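Local atomic coordinates of beta-N-acetylhexosaminidase (Arthrobacter aurescens, PDB entry 3RCN), a protein that probably hydrolyses terminal non-reducing N-acetyl-D-hexosamine residues from N-acetyl-beta-D-hexosaminides, as a member of glycosyl hydrolase family 20. Residues T427-Y432 / R489-F494. Numbering follows the deposited sequence.
Sequences TLQAVY and RDYDEF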
ATOM      1  N   THR A 427     -27.066  -2.445   4.271  1.00 36.94           N
ATOM      2  CA  THR A 427     -26.572  -3.770   3.946  1.00 43.29           C
ATOM      3  C   THR A 427     -26.197  -3.859   2.482  1.00 48.36           C
ATOM      4  O   THR A 427     -26.448  -2.936   1.703  1.00 50.27           O
ATOM      5  CB  THR A 427     -27.637  -4.839   4.242  1.00 42.78           C
ATOM      6  OG1 THR A 427     -28.749  -4.659   3.356  1.00 45.15           O
ATOM      7  CG2 THR A 427     -28.121  -4.726   5.677  1.00 40.41           C
ATOM      8  N   LEU A 428     -25.645  -5.004   2.104  1.00 46.98           N
ATOM      9  CA  LEU A 428     -25.244  -5.231   0.727  1.00 44.07           C
ATOM     10  C   LEU A 428     -26.462  -5.191  -0.199  1.00 44.90           C
ATOM     11  O   LEU A 428     -26.415  -4.607  -1.275  1.00 44.11           O
ATOM     12  CB  LEU A 428     -24.524  -6.573   0.597  1.00 34.68           C
ATOM     13  CG  LEU A 428     -24.020  -6.856  -0.811  1.00 36.96           C
ATOM     14  CD1 LEU A 428     -23.000  -5.797  -1.245  1.00 34.00           C
ATOM     15  CD2 LEU A 428     -23.416  -8.240  -0.851  1.00 41.95           C
ATOM     16  N   GLN A 429     -27.552  -5.817   0.230  1.00 43.36           N
ATOM     17  CA  GLN A 429     -28.740  -5.903  -0.599  1.00 48.64           C
ATOM     18  C   GLN A 429     -29.453  -4.547  -0.662  1.00 52.79           C
ATOM     19  O   GLN A 429     -29.859  -4.103  -1.732  1.00 56.25           O
ATOM     20  CB  GLN A 429     -29.669  -6.997  -0.075  1.00 49.11           C
ATOM     21  CG  GLN A 429     -30.963  -7.174  -0.852  1.00 51.08           C
ATOM     22  CD  GLN A 429     -31.880  -8.206  -0.206  1.00 55.67           C
ATOM     23  OE1 GLN A 429     -32.947  -8.510  -0.723  1.00 55.46           O
ATOM     24  NE2 GLN A 429     -31.461  -8.750   0.933  1.00 60.81           N
ATOM     25  N   ALA A 430     -29.582  -3.886   0.484  1.00 45.72           N
ATOM     26  CA  ALA A 430     -30.230  -2.584   0.535  1.00 43.66           C
ATOM     27  C   ALA A 430     -29.564  -1.612  -0.439  1.00 47.37           C
ATOM     28  O   ALA A 430     -30.224  -0.945  -1.225  1.00 54.65           O
ATOM     29  CB  ALA A 430     -30.200  -2.034   1.955  1.00 33.47           C
ATOM     30  N   VAL A 431     -28.242  -1.557  -0.378  1.00 43.49           N
ATOM     31  CA  VAL A 431     -27.448  -0.678  -1.215  1.00 38.68           C
ATOM     32  C   VAL A 431     -27.571  -1.049  -2.696  1.00 43.30           C
ATOM     33  O   VAL A 431     -27.435  -0.191  -3.571  1.00 34.61           O
ATOM     34  CB  VAL A 431     -25.965  -0.741  -0.765  1.00 50.92           C
ATOM     35  CG1 VAL A 431     -25.016  -0.727  -1.949  1.00 48.45           C
ATOM     36  CG2 VAL A 431     -25.661   0.373   0.213  1.00 46.82           C
ATOM     37  N   TYR A 432     -27.815  -2.328  -2.978  1.00 43.58           N
ATOM     38  CA  TYR A 432     -27.889  -2.785  -4.362  1.00 40.15           C
ATOM     39  C   TYR A 432     -29.223  -2.430  -4.971  1.00 39.81           C
ATOM     40  O   TYR A 432     -29.358  -2.335  -6.190  1.00 41.70           O
ATOM     41  CB  TYR A 432     -27.692  -4.289  -4.462  1.00 32.68           C
ATOM     42  CG  TYR A 432     -27.702  -4.817  -5.890  1.00 37.96           C
ATOM     43  CD1 TYR A 432     -26.652  -4.534  -6.764  1.00 43.66           C
ATOM     44  CD2 TYR A 432     -28.746  -5.620  -6.359  1.00 35.94           C
ATOM     45  CE1 TYR A 432     -26.647  -5.021  -8.068  1.00 40.04           C
ATOM     46  CE2 TYR A 432     -28.751  -6.107  -7.663  1.00 30.11           C
ATOM     47  CZ  TYR A 432     -27.694  -5.806  -8.507  1.00 40.16           C
ATOM     48  OH  TYR A 432     -27.683  -6.279  -9.797  1.00 42.95           O
ATOM     49  N   ARG A 489     -31.976  -5.835 -12.889  1.00 96.46           N
ATOM     50  CA  ARG A 489     -31.538  -5.879 -11.493  1.00 83.89           C
ATOM     51  C   ARG A 489     -32.288  -6.900 -10.635  1.00 76.28           C
ATOM     52  O   ARG A 489     -33.497  -6.786 -10.430  1.00 77.90           O
ATOM     53  CB  ARG A 489     -31.647  -4.493 -10.856  1.00 81.13           C
ATOM     54  CG  ARG A 489     -31.276  -4.450  -9.381  1.00 78.45           C
ATOM     55  CD  ARG A 489     -30.238  -3.373  -9.107  1.00 73.06           C
ATOM     56  NE  ARG A 489     -29.379  -3.157 -10.265  1.00 67.56           N
ATOM     57  CZ  ARG A 489     -29.174  -1.970 -10.824  1.00 70.43           C
ATOM     58  NH1 ARG A 489     -28.385  -1.869 -11.885  1.00 74.58           N
ATOM     59  NH2 ARG A 489     -29.753  -0.881 -10.324  1.00 64.48           N
ATOM     60  N   ASP A 490     -31.548  -7.902 -10.160  1.00 67.90           N
ATOM     61  CA  ASP A 490     -32.021  -8.871  -9.171  1.00 70.03           C
ATOM     62  C   ASP A 490     -30.884  -9.173  -8.184  1.00 66.44           C
ATOM     63  O   ASP A 490     -29.782  -9.552  -8.590  1.00 65.56           O
ATOM     64  CB  ASP A 490     -32.493 -10.155  -9.864  1.00 78.46           C
ATOM     65  CG  ASP A 490     -32.678 -11.323  -8.897  1.00 84.52           C
ATOM     66  OD1 ASP A 490     -33.182 -11.110  -7.770  1.00 90.72           O
ATOM     67  OD2 ASP A 490     -32.331 -12.467  -9.273  1.00 81.90           O
ATOM     68  N   TYR A 491     -31.154  -9.033  -6.890  1.00 59.10           N
ATOM     69  CA  TYR A 491     -30.110  -9.211  -5.886  1.00 50.03           C
ATOM     70  C   TYR A 491     -29.563 -10.631  -5.836  1.00 52.75           C
ATOM     71  O   TYR A 491     -28.351 -10.820  -5.742  1.00 56.83           O
ATOM     72  CB  TYR A 491     -30.595  -8.794  -4.494  1.00 45.10           C
ATOM     73  CG  TYR A 491     -29.585  -9.048  -3.399  1.00 50.53           C
ATOM     74  CD1 TYR A 491     -28.385  -8.348  -3.357  1.00 49.37           C
ATOM     75  CD2 TYR A 491     -29.828  -9.987  -2.408  1.00 53.39           C
ATOM     76  CE1 TYR A 491     -27.460  -8.573  -2.360  1.00 48.45           C
ATOM     77  CE2 TYR A 491     -28.912 -10.219  -1.403  1.00 50.24           C
ATOM     78  CZ  TYR A 491     -27.729  -9.508  -1.381  1.00 55.58           C
ATOM     79  OH  TYR A 491     -26.806  -9.741  -0.380  1.00 62.65           O
ATOM     80  N   ASP A 492     -30.454 -11.620  -5.888  1.00 55.48           N
ATOM     81  CA  ASP A 492     -30.055 -13.022  -5.773  1.00 57.31           C
ATOM     82  C   ASP A 492     -29.129 -13.410  -6.911  1.00 57.48           C
ATOM     83  O   ASP A 492     -28.181 -14.172  -6.724  1.00 60.76           O
ATOM     84  CB  ASP A 492     -31.272 -13.946  -5.755  1.00 62.62           C
ATOM     85  CG  ASP A 492     -32.107 -13.785  -4.501  1.00 73.25           C
ATOM     86  OD1 ASP A 492     -31.531 -13.507  -3.426  1.00 73.47           O
ATOM     87  OD2 ASP A 492     -33.346 -13.927  -4.597  1.00 80.76           O
ATOM     88  N   GLU A 493     -29.410 -12.875  -8.090  1.00 55.82           N
ATOM     89  CA  GLU A 493     -28.581 -13.126  -9.257  1.00 55.20           C
ATOM     90  C   GLU A 493     -27.208 -12.491  -9.059  1.00 53.76           C
ATOM     91  O   GLU A 493     -26.180 -13.127  -9.299  1.00 47.95           O
ATOM     92  CB  GLU A 493     -29.262 -12.574 -10.509  1.00 59.78           C
ATOM     93  CG  GLU A 493     -28.614 -12.992 -11.812  1.00 66.76           C
ATOM     94  CD  GLU A 493     -27.397 -12.151 -12.168  1.00 69.32           C
ATOM     95  OE1 GLU A 493     -27.494 -10.899 -12.096  1.00 60.44           O
ATOM     96  OE2 GLU A 493     -26.351 -12.750 -12.522  1.00 69.22           O
ATOM     97  N   PHE A 494     -27.210 -11.234  -8.616  1.00 55.52           N
ATOM     98  CA  PHE A 494     -25.987 -10.493  -8.314  1.00 47.53           C
ATOM     99  C   PHE A 494     -25.064 -11.257  -7.364  1.00 50.38           C
ATOM    100  O   PHE A 494     -23.852 -11.278  -7.564  1.00 52.04           O
ATOM    101  CB  PHE A 494     -26.337  -9.129  -7.709  1.00 39.69           C
ATOM    102  CG  PHE A 494     -25.137  -8.316  -7.293  1.00 37.15           C
ATOM    103  CD1 PHE A 494     -24.386  -7.628  -8.233  1.00 35.51           C
ATOM    104  CD2 PHE A 494     -24.767  -8.234  -5.958  1.00 36.36           C
ATOM    105  CE1 PHE A 494     -23.278  -6.882  -7.852  1.00 41.33           C
ATOM    106  CE2 PHE A 494     -23.658  -7.488  -5.564  1.00 36.05           C
ATOM    107  CZ  PHE A 494     -22.914  -6.810  -6.513  1.00 39.43           C
TER
HETATM  108  O   HOH W   1     -27.222  -8.129   2.597  1.00 39.43           O
HETATM  109  O   HOH W   2     -30.829  -0.524  -7.971  1.00 40.06           O
HETATM  110  O   HOH W   3     -28.814  -8.333 -11.599  1.00 78.58           O
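The ring of Tyr432 slots between Arg489 and Phe494, filling the hollow where the chain enters helix 491-508; the short helix 428-432, in the family 20 catalytic region with its TIM-barrel fold, thereby packs against the start of that helix. Over one face lies the aliphatic part of Arg489, whose CD sits 3.7 Å from the centroid of the Tyr432 ring; its chain, bent at chi2 and chi3, folds along that face. The opposite face receives Phe494 in an offset stack, centroids of the Tyr432 and Phe494 rings 4.3 Å apart and planes inclined by 25°, while Phe494 CB also packs on the tyrosine. In return, Tyr491 lays its ring against the first turn of helix 428-432. Gln429 CB lies over the centre of the Tyr491 ring in a CH-pi contact, 3.4 Å from its centroid, and the extended glutamine chain continues over the ring with its amide stacked nearly parallel, the planes 3° apart. Leu428 meets the phenol end through CD2, and Tyr432 CD2 borders the ring edge. With an alanine in place of Tyr491, Gln429 would probably lose the surface its chain lies on, leaving its amide freer to turn. Ala477 of helix 474-483 touches both Leu428 and Phe494. Water links Tyr432 O to Arg489 NH2, and another lies between Tyr432 OH and Asp490 N. Adhesion thus rests mainly on shape fit and dispersion between flat groups, while Glu480 hydrogen-bonds the Tyr432 phenol from outside the two segments.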